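Local structure of putative hexose oxidase (Nonomuraea sp. ATCC 39727, 5AWV) at residues R53-P58 with G358-A363; G275-R280 with S286-L291; H207-A212 with A507-R512. The protein carries covalently bound FAD, binds the glycopeptide antibiotic teicoplanin and probably oxidises a sugar of such antibiotics. All blocks are in the same frame, centred on the assembly; numbering follows the deposited sequence.

Contact 1: residues R53-P58 with G358-A363; sequences RFNGEP and GGRGPA. With NAG (2-acetamido-2-deoxy-beta-D-glucopyranose), chain B.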
# COMPACT_ATOMS: atom_id res chain seq x y z
N ARG A 53 9.61 -0.72 -14.55
CA ARG A 53 10.29 -1.97 -14.84
C ARG A 53 9.39 -3.08 -15.38
O ARG A 53 9.86 -3.93 -16.09
CB ARG A 53 11.01 -2.38 -13.60
CG ARG A 53 11.86 -3.63 -13.66
CD ARG A 53 12.73 -3.66 -12.43
NE ARG A 53 12.89 -4.99 -11.92
CZ ARG A 53 12.62 -5.36 -10.67
NH1 ARG A 53 12.19 -4.49 -9.66
NH2 ARG A 53 12.82 -6.64 -10.40
N PHE A 54 8.11 -3.07 -15.05
CA PHE A 54 7.21 -4.17 -15.39
C PHE A 54 6.17 -3.83 -16.46
O PHE A 54 5.49 -2.79 -16.39
CB PHE A 54 6.45 -4.59 -14.13
CG PHE A 54 7.31 -4.69 -12.89
CD1 PHE A 54 8.41 -5.51 -12.88
CD2 PHE A 54 6.97 -4.03 -11.74
CE1 PHE A 54 9.19 -5.67 -11.73
CE2 PHE A 54 7.77 -4.12 -10.61
CZ PHE A 54 8.87 -4.95 -10.61
N ASN A 55 5.97 -4.77 -17.39
CA ASN A 55 5.01 -4.62 -18.46
C ASN A 55 4.38 -5.92 -18.76
O ASN A 55 5.02 -6.94 -18.67
CB ASN A 55 5.70 -4.17 -19.77
CG ASN A 55 6.12 -2.74 -19.68
OD1 ASN A 55 7.28 -2.48 -19.40
ND2 ASN A 55 5.16 -1.82 -19.76
N GLY A 56 3.14 -5.85 -19.13
CA GLY A 56 2.37 -6.98 -19.57
C GLY A 56 1.58 -6.61 -20.79
O GLY A 56 1.65 -5.46 -21.26
N GLU A 57 0.87 -7.58 -21.32
CA GLU A 57 0.05 -7.42 -22.52
C GLU A 57 -1.20 -8.29 -22.31
O GLU A 57 -1.30 -9.37 -22.85
CB GLU A 57 0.89 -7.84 -23.77
CG GLU A 57 0.25 -7.54 -25.13
CD GLU A 57 0.04 -6.03 -25.36
OE1 GLU A 57 0.94 -5.26 -24.90
OE2 GLU A 57 -1.01 -5.63 -25.96
N PRO A 58 -2.12 -7.85 -21.46
CA PRO A 58 -3.25 -8.72 -21.22
C PRO A 58 -4.20 -8.81 -22.43
O PRO A 58 -4.31 -7.86 -23.21
CB PRO A 58 -3.96 -8.05 -20.02
CG PRO A 58 -3.48 -6.65 -20.05
CD PRO A 58 -2.13 -6.64 -20.61
N GLY A 358 -0.58 10.58 -8.57
CA GLY A 358 0.67 10.72 -9.37
C GLY A 358 0.79 9.83 -10.61
O GLY A 358 0.55 10.30 -11.74
N GLY A 359 1.21 8.57 -10.41
CA GLY A 359 1.16 7.55 -11.47
C GLY A 359 2.48 6.88 -11.77
O GLY A 359 3.17 6.45 -10.85
N ARG A 360 2.83 6.77 -13.06
CA ARG A 360 3.93 5.89 -13.50
C ARG A 360 5.28 6.53 -13.31
O ARG A 360 5.54 7.60 -13.82
CB ARG A 360 3.77 5.49 -14.95
CG ARG A 360 4.73 4.38 -15.37
CD ARG A 360 4.29 3.84 -16.71
NE ARG A 360 4.90 2.60 -17.16
CZ ARG A 360 4.64 1.38 -16.73
NH1 ARG A 360 3.86 1.17 -15.67
NH2 ARG A 360 5.27 0.36 -17.29
N GLY A 361 6.17 5.83 -12.63
CA GLY A 361 7.46 6.38 -12.22
C GLY A 361 8.62 5.73 -12.92
O GLY A 361 8.43 4.88 -13.74
N PRO A 362 9.85 6.10 -12.55
CA PRO A 362 11.03 5.45 -13.11
C PRO A 362 11.16 4.01 -12.59
O PRO A 362 10.43 3.57 -11.70
CB PRO A 362 12.18 6.33 -12.61
CG PRO A 362 11.69 6.73 -11.25
CD PRO A 362 10.18 6.83 -11.31
N ALA A 363 12.05 3.28 -13.20
CA ALA A 363 12.23 1.91 -12.91
C ALA A 363 13.01 1.80 -11.55
O ALA A 363 13.89 2.58 -11.31
CB ALA A 363 12.96 1.28 -14.06
C1 NAG B . 8.71 11.01 -10.74
C2 NAG B . 7.57 10.80 -11.72
C3 NAG B . 8.09 10.22 -13.02
C4 NAG B . 9.21 11.07 -13.61
C5 NAG B . 10.25 11.42 -12.55
C6 NAG B . 11.24 12.39 -13.17
C7 NAG B . 5.29 9.86 -11.22
C8 NAG B . 4.60 10.95 -12.08
N2 NAG B . 6.63 9.85 -11.09
O3 NAG B . 7.02 10.17 -13.97
O4 NAG B . 9.85 10.30 -14.65
O5 NAG B . 9.61 11.98 -11.35
O6 NAG B . 12.37 12.24 -12.31
O7 NAG B . 4.60 9.04 -10.63
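Arg360, Arg53 and Ala363 carry this loop-to-loop contact, which sets the loop before strand 60-63 of the four-stranded mixed sheet against the start of strand 363-371, an edge of the seven-stranded antiparallel sheet. Arg360 spans the gap between the loops. With CG anti to the backbone N (chi1 -170°) and the chain extended through NE, its guanidinium arrives at the backbone of Phe54, and NH2 donates to Phe54 O over 3.3 Å with an N-H...O angle of 159°. The oxygen lies at the guanidinium edge, close to its plane. A long side chain with several N-H groups suits this position: while NH2 holds one loop carbonyl, NH1 holds another, that of Gly49. The Asn55 amide crosses Arg360 at about a right angle, its ND2 coming 3.3 Å from Arg360 NH2, a meeting of two donors.

Nearer the strand, the backbones close up. The small methyl of Ala363 lets this happen, with CB 3.9 Å from Arg53 N and 4.2 Å from Arg53 CB. Beyond CB the Arg53 chain leads away to Ser364 O, which receives NH1, and one guanidinium face lies against Phe54, whose CE1 sits over its centre. Phe54 is buried, its side chain about 6 Å from that of the FAD-binding Cys92. On the other loop, O3 of the NAG sugar donates to Arg360 O at 3.0 Å.

Contact 2: residues G275-R280 with S286-L291; sequences GEWYER and SPYTGL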
# COMPACT_ATOMS: atom_id res chain seq x y z
N GLY A 275 20.25 4.10 15.54
CA GLY A 275 19.76 2.76 15.86
C GLY A 275 19.55 2.52 17.31
O GLY A 275 18.52 1.94 17.70
N GLU A 276 20.53 2.94 18.15
CA GLU A 276 20.40 2.83 19.59
C GLU A 276 19.27 3.66 20.17
O GLU A 276 18.61 3.22 21.11
CB GLU A 276 21.75 3.13 20.30
CG GLU A 276 22.71 1.95 20.00
CD GLU A 276 24.18 2.15 20.36
OE1 GLU A 276 25.07 1.33 19.91
OE2 GLU A 276 24.46 3.11 21.07
N TRP A 277 19.06 4.86 19.63
CA TRP A 277 17.94 5.67 20.06
C TRP A 277 16.59 4.88 19.81
O TRP A 277 15.76 4.76 20.71
CB TRP A 277 17.91 7.03 19.32
CG TRP A 277 16.91 7.90 19.91
CD1 TRP A 277 17.05 8.79 20.95
CD2 TRP A 277 15.51 7.91 19.56
NE1 TRP A 277 15.82 9.35 21.23
CE2 TRP A 277 14.88 8.84 20.37
CE3 TRP A 277 14.76 7.26 18.53
CZ2 TRP A 277 13.50 9.10 20.28
CZ3 TRP A 277 13.40 7.55 18.46
CH2 TRP A 277 12.79 8.44 19.29
N TYR A 278 16.41 4.36 18.62
CA TYR A 278 15.23 3.51 18.30
C TYR A 278 15.15 2.26 19.20
O TYR A 278 14.04 1.92 19.59
CB TYR A 278 15.07 3.18 16.79
CG TYR A 278 14.32 4.24 16.04
CD1 TYR A 278 12.93 4.25 16.04
CD2 TYR A 278 14.96 5.31 15.44
CE1 TYR A 278 12.18 5.20 15.39
CE2 TYR A 278 14.23 6.31 14.81
CZ TYR A 278 12.80 6.25 14.75
OH TYR A 278 12.05 7.24 14.12
N GLU A 279 16.26 1.64 19.62
CA GLU A 279 16.18 0.50 20.56
C GLU A 279 15.61 0.91 21.87
O GLU A 279 14.91 0.13 22.47
CB GLU A 279 17.53 -0.12 20.85
CG GLU A 279 18.18 -0.80 19.71
CD GLU A 279 19.60 -1.34 20.04
OE1 GLU A 279 20.28 -1.89 19.15
OE2 GLU A 279 20.08 -1.14 21.15
N ARG A 280 15.94 2.12 22.34
CA ARG A 280 15.51 2.60 23.63
C ARG A 280 14.14 3.21 23.64
O ARG A 280 13.49 3.21 24.68
CB ARG A 280 16.51 3.65 24.22
CG ARG A 280 17.91 3.12 24.49
CD ARG A 280 18.80 4.18 25.22
NE ARG A 280 18.90 5.46 24.47
CZ ARG A 280 19.80 5.77 23.52
NH1 ARG A 280 20.76 4.90 23.16
NH2 ARG A 280 19.73 6.96 22.88
N SER A 286 6.28 4.46 25.54
CA SER A 286 7.13 5.65 25.36
C SER A 286 6.37 6.92 25.02
O SER A 286 5.49 6.93 24.14
CB SER A 286 8.14 5.37 24.20
OG SER A 286 8.99 6.50 24.02
N PRO A 287 6.78 8.05 25.58
CA PRO A 287 6.29 9.35 25.05
C PRO A 287 6.68 9.55 23.60
O PRO A 287 6.04 10.31 22.94
CB PRO A 287 6.97 10.40 25.95
CG PRO A 287 8.12 9.72 26.47
CD PRO A 287 7.91 8.23 26.51
N TYR A 288 7.64 8.80 23.08
CA TYR A 288 8.04 8.95 21.68
C TYR A 288 7.17 8.14 20.67
O TYR A 288 7.51 8.17 19.49
CB TYR A 288 9.50 8.58 21.50
CG TYR A 288 10.48 9.53 22.22
CD1 TYR A 288 10.82 10.79 21.69
CD2 TYR A 288 11.02 9.16 23.45
CE1 TYR A 288 11.69 11.63 22.36
CE2 TYR A 288 11.86 10.00 24.17
CZ TYR A 288 12.20 11.23 23.61
OH TYR A 288 13.08 12.01 24.32
N THR A 289 6.07 7.50 21.13
CA THR A 289 5.10 6.92 20.22
C THR A 289 4.51 8.00 19.27
O THR A 289 4.10 7.68 18.15
CB THR A 289 3.94 6.20 20.89
OG1 THR A 289 3.32 7.08 21.81
CG2 THR A 289 4.40 4.95 21.58
N GLY A 290 4.49 9.26 19.73
CA GLY A 290 4.06 10.43 18.91
C GLY A 290 5.12 11.03 17.94
O GLY A 290 4.82 12.00 17.22
N LEU A 291 6.27 10.37 17.83
CA LEU A 291 7.36 10.80 16.94
C LEU A 291 7.65 9.72 15.91
O LEU A 291 7.63 8.48 16.19
CB LEU A 291 8.65 11.03 17.77
CG LEU A 291 9.90 11.52 17.02
CD1 LEU A 291 10.80 12.44 17.86
CD2 LEU A 291 10.74 10.37 16.45
O HOH W 1 15.37 11.23 23.29
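A T-shaped aromatic stack between Trp277 and Tyr288 makes this contact: the six-membered ring of the indole presents its edge to the face of the phenol, with centroids 5.0 Å apart and planes at 82°. The closest atom is Trp277 CZ2, which lies 3.5 Å from Tyr288 CD1 and stands above the phenol plane, displaced toward the rim. Its chi1 of -171°, which sets the indole opposite the backbone N, swings the ring off the helix toward Tyr288. Both rings also have a polar atom, and one water joins them, accepting from Trp277 NE1 at 2.8 Å and lying 2.6 Å from Tyr288 OH, so tryptophan and tyrosine here combine a broad apolar surface with a hydrogen-bonded rim.

The two segments form a helix-loop-strand connection, running from the end of helix 264-280 through a short 3-10 turn into strand 291-298 of the seven-stranded antiparallel sheet. Helix 322-334 packs alongside, and its His329 meets Trp277 edge to face. Leu291, the first residue of the strand, brings a branched apolar end to the Trp277 ring and the Tyr278 hydroxyl: its CD2 approaches Trp277 CH2 at 4.0 Å and Tyr278 OH at 4.1 Å. That hydroxyl is hydrogen-bonded to Ser293, while the Tyr278 ring has Trp277 CZ3 over its centre. The 3-10 turn is entered through an ST turn, in which Ser286 OG accepts from Tyr288 N at 2.8 Å.

Contact 3: residues H207-A212 with A507-R512; sequences HDLWWA and AAYDPR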
# COMPACT_ATOMS: atom_id res chain seq x y z
N HIS A 207 -13.77 -16.44 10.19
CA HIS A 207 -12.76 -15.68 10.97
C HIS A 207 -11.37 -15.87 10.37
O HIS A 207 -10.59 -14.88 10.35
CB HIS A 207 -12.72 -16.15 12.44
CG HIS A 207 -12.01 -15.22 13.35
ND1 HIS A 207 -10.79 -15.50 13.91
CD2 HIS A 207 -12.34 -13.98 13.77
CE1 HIS A 207 -10.43 -14.53 14.71
NE2 HIS A 207 -11.38 -13.62 14.69
N ASP A 208 -11.06 -17.10 9.92
CA ASP A 208 -9.83 -17.44 9.21
C ASP A 208 -9.53 -16.56 7.97
O ASP A 208 -8.39 -16.10 7.79
CB ASP A 208 -9.67 -18.93 8.92
CG ASP A 208 -10.78 -19.52 7.98
OD1 ASP A 208 -11.89 -18.89 7.86
OD2 ASP A 208 -10.52 -20.62 7.37
N LEU A 209 -10.52 -16.35 7.10
CA LEU A 209 -10.42 -15.45 5.97
C LEU A 209 -10.12 -13.98 6.36
O LEU A 209 -9.34 -13.33 5.64
CB LEU A 209 -11.66 -15.51 5.05
CG LEU A 209 -11.54 -14.81 3.70
CD1 LEU A 209 -10.50 -15.52 2.86
CD2 LEU A 209 -12.87 -14.84 2.98
N TRP A 210 -10.81 -13.47 7.35
CA TRP A 210 -10.64 -12.11 7.89
C TRP A 210 -9.14 -12.08 8.35
O TRP A 210 -8.38 -11.19 8.01
CB TRP A 210 -11.51 -11.85 9.11
CG TRP A 210 -10.95 -10.76 9.93
CD1 TRP A 210 -11.01 -9.43 9.63
CD2 TRP A 210 -10.12 -10.88 11.12
NE1 TRP A 210 -10.28 -8.73 10.57
CE2 TRP A 210 -9.70 -9.59 11.46
CE3 TRP A 210 -9.69 -11.96 11.89
CZ2 TRP A 210 -8.92 -9.32 12.59
CZ3 TRP A 210 -8.90 -11.72 12.97
CH2 TRP A 210 -8.49 -10.39 13.32
N TRP A 211 -8.76 -13.04 9.20
CA TRP A 211 -7.39 -13.08 9.71
C TRP A 211 -6.30 -13.06 8.56
O TRP A 211 -5.32 -12.30 8.66
CB TRP A 211 -7.17 -14.28 10.68
CG TRP A 211 -5.76 -14.40 11.21
CD1 TRP A 211 -5.26 -13.81 12.30
CD2 TRP A 211 -4.69 -15.06 10.58
NE1 TRP A 211 -3.92 -14.18 12.48
CE2 TRP A 211 -3.54 -14.87 11.39
CE3 TRP A 211 -4.59 -15.81 9.42
CZ2 TRP A 211 -2.30 -15.47 11.09
CZ3 TRP A 211 -3.33 -16.38 9.09
CH2 TRP A 211 -2.23 -16.23 9.95
N ALA A 212 -6.50 -13.77 7.48
CA ALA A 212 -5.53 -13.83 6.47
C ALA A 212 -5.32 -12.46 5.78
O ALA A 212 -4.28 -12.24 5.13
CB ALA A 212 -5.86 -14.84 5.46
N ALA A 507 -5.61 -23.10 1.08
CA ALA A 507 -6.24 -24.37 0.74
C ALA A 507 -7.78 -24.31 0.91
O ALA A 507 -8.50 -24.87 0.05
CB ALA A 507 -5.68 -25.49 1.60
N ALA A 508 -8.28 -23.67 1.96
CA ALA A 508 -9.72 -23.62 2.20
C ALA A 508 -10.51 -22.68 1.25
O ALA A 508 -11.62 -23.03 0.83
CB ALA A 508 -10.04 -23.29 3.65
N TYR A 509 -9.93 -21.54 0.88
CA TYR A 509 -10.64 -20.57 0.08
C TYR A 509 -10.19 -20.42 -1.31
O TYR A 509 -10.96 -19.94 -2.13
CB TYR A 509 -10.66 -19.23 0.77
CG TYR A 509 -11.38 -19.23 2.11
CD1 TYR A 509 -10.72 -19.50 3.31
CD2 TYR A 509 -12.72 -18.93 2.17
CE1 TYR A 509 -11.40 -19.49 4.48
CE2 TYR A 509 -13.42 -18.88 3.35
CZ TYR A 509 -12.79 -19.17 4.50
OH TYR A 509 -13.46 -19.11 5.67
N ASP A 510 -9.01 -20.86 -1.69
CA ASP A 510 -8.59 -20.86 -3.12
C ASP A 510 -7.98 -22.24 -3.48
O ASP A 510 -6.79 -22.35 -3.92
CB ASP A 510 -7.58 -19.71 -3.47
CG ASP A 510 -7.21 -19.67 -4.92
OD1 ASP A 510 -7.98 -20.15 -5.79
OD2 ASP A 510 -6.14 -19.13 -5.31
N PRO A 511 -8.79 -23.31 -3.32
CA PRO A 511 -8.25 -24.67 -3.56
C PRO A 511 -7.74 -24.90 -4.96
O PRO A 511 -6.85 -25.68 -5.13
CB PRO A 511 -9.44 -25.59 -3.20
CG PRO A 511 -10.64 -24.73 -3.49
CD PRO A 511 -10.22 -23.37 -2.95
N ARG A 512 -8.17 -24.13 -5.93
CA ARG A 512 -7.63 -24.29 -7.27
C ARG A 512 -6.40 -23.46 -7.57
O ARG A 512 -5.83 -23.57 -8.68
CB ARG A 512 -8.66 -24.00 -8.36
CG ARG A 512 -9.88 -24.89 -8.27
CD ARG A 512 -11.11 -24.21 -8.86
NE ARG A 512 -10.95 -24.18 -10.29
CZ ARG A 512 -11.47 -25.03 -11.17
NH1 ARG A 512 -12.26 -26.03 -10.81
NH2 ARG A 512 -11.21 -24.85 -12.43
O HOH W 2 -12.48 -22.03 6.55
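The hydroxyl of Tyr509 is held by several groups: it donates to Asp208 OD1 over 2.7 Å, is hydrogen-bonded to His206 ND1, and receives a weak bond from a water. The Tyr509-Asp208 bond ties together two helices of this FAD-linked oxidoreductase: helix 207-212, which follows strand 193-199 of the five-stranded antiparallel sheet, and helix 499-509, in the berberine-like region near the C terminus. Tyr509 is the last residue of its helix, since Asp510 already leaves helical angles, and from there its ring extends across to the first turn of the other helix.

Asp208 meets the hydroxyl on the syn side of OD1, 21° out of the carboxylate plane. Its CG stands between the backbone N and the carbonyl carbon (chi1 62°), which keeps the carboxylate beside the start of the helix, where OD1 also takes a weak bond from Leu209 N at 3.0 Å. That setting near the helix N terminus would probably steady the negative charge. The carboxylate reaches the tyrosine at the ring edge.

Leu209 comes at the same ring from a face. Its CD1 makes a CH-pi contact, 4.0 Å from the Tyr509 centroid and 16° off the ring normal, while CB adds a contact with Tyr509 CZ at 3.9 Å. A leucine suits the site because its branched end covers the ring and also reaches the sheet, touching Val184, Ile196 and Ala198; Ile196 touches Tyr509 too. Tyrosine in turn supplies both a face for the leucine and a hydroxyl for the acid. The water that bonds weakly to Tyr509 OH also donates to Asp208 OD2, at a rather short 2.5 Å.

How the contacts relate
From the N terminus the chain first passes 53-58, then 207-212, and only at 358-363 closes contact 1. Contact 3 opens at 207-212 inside that loop and closes at 507-512 beyond it, so contacts 1 and 3 cross. Contact 2, a short loop between 275-280 and 286-291, is nested within both. Contact 1 ties the mixed four-stranded sheet region to the edge of the seven-stranded sheet; contact 3 brings helix 499-509, the last of the chain, against helix 207-212 beside the five-stranded sheet; contact 2 stays local to the seven-stranded part. Contacts 1 and 2 lie on opposite sides of the chain's centre, their centres about 37 Å apart.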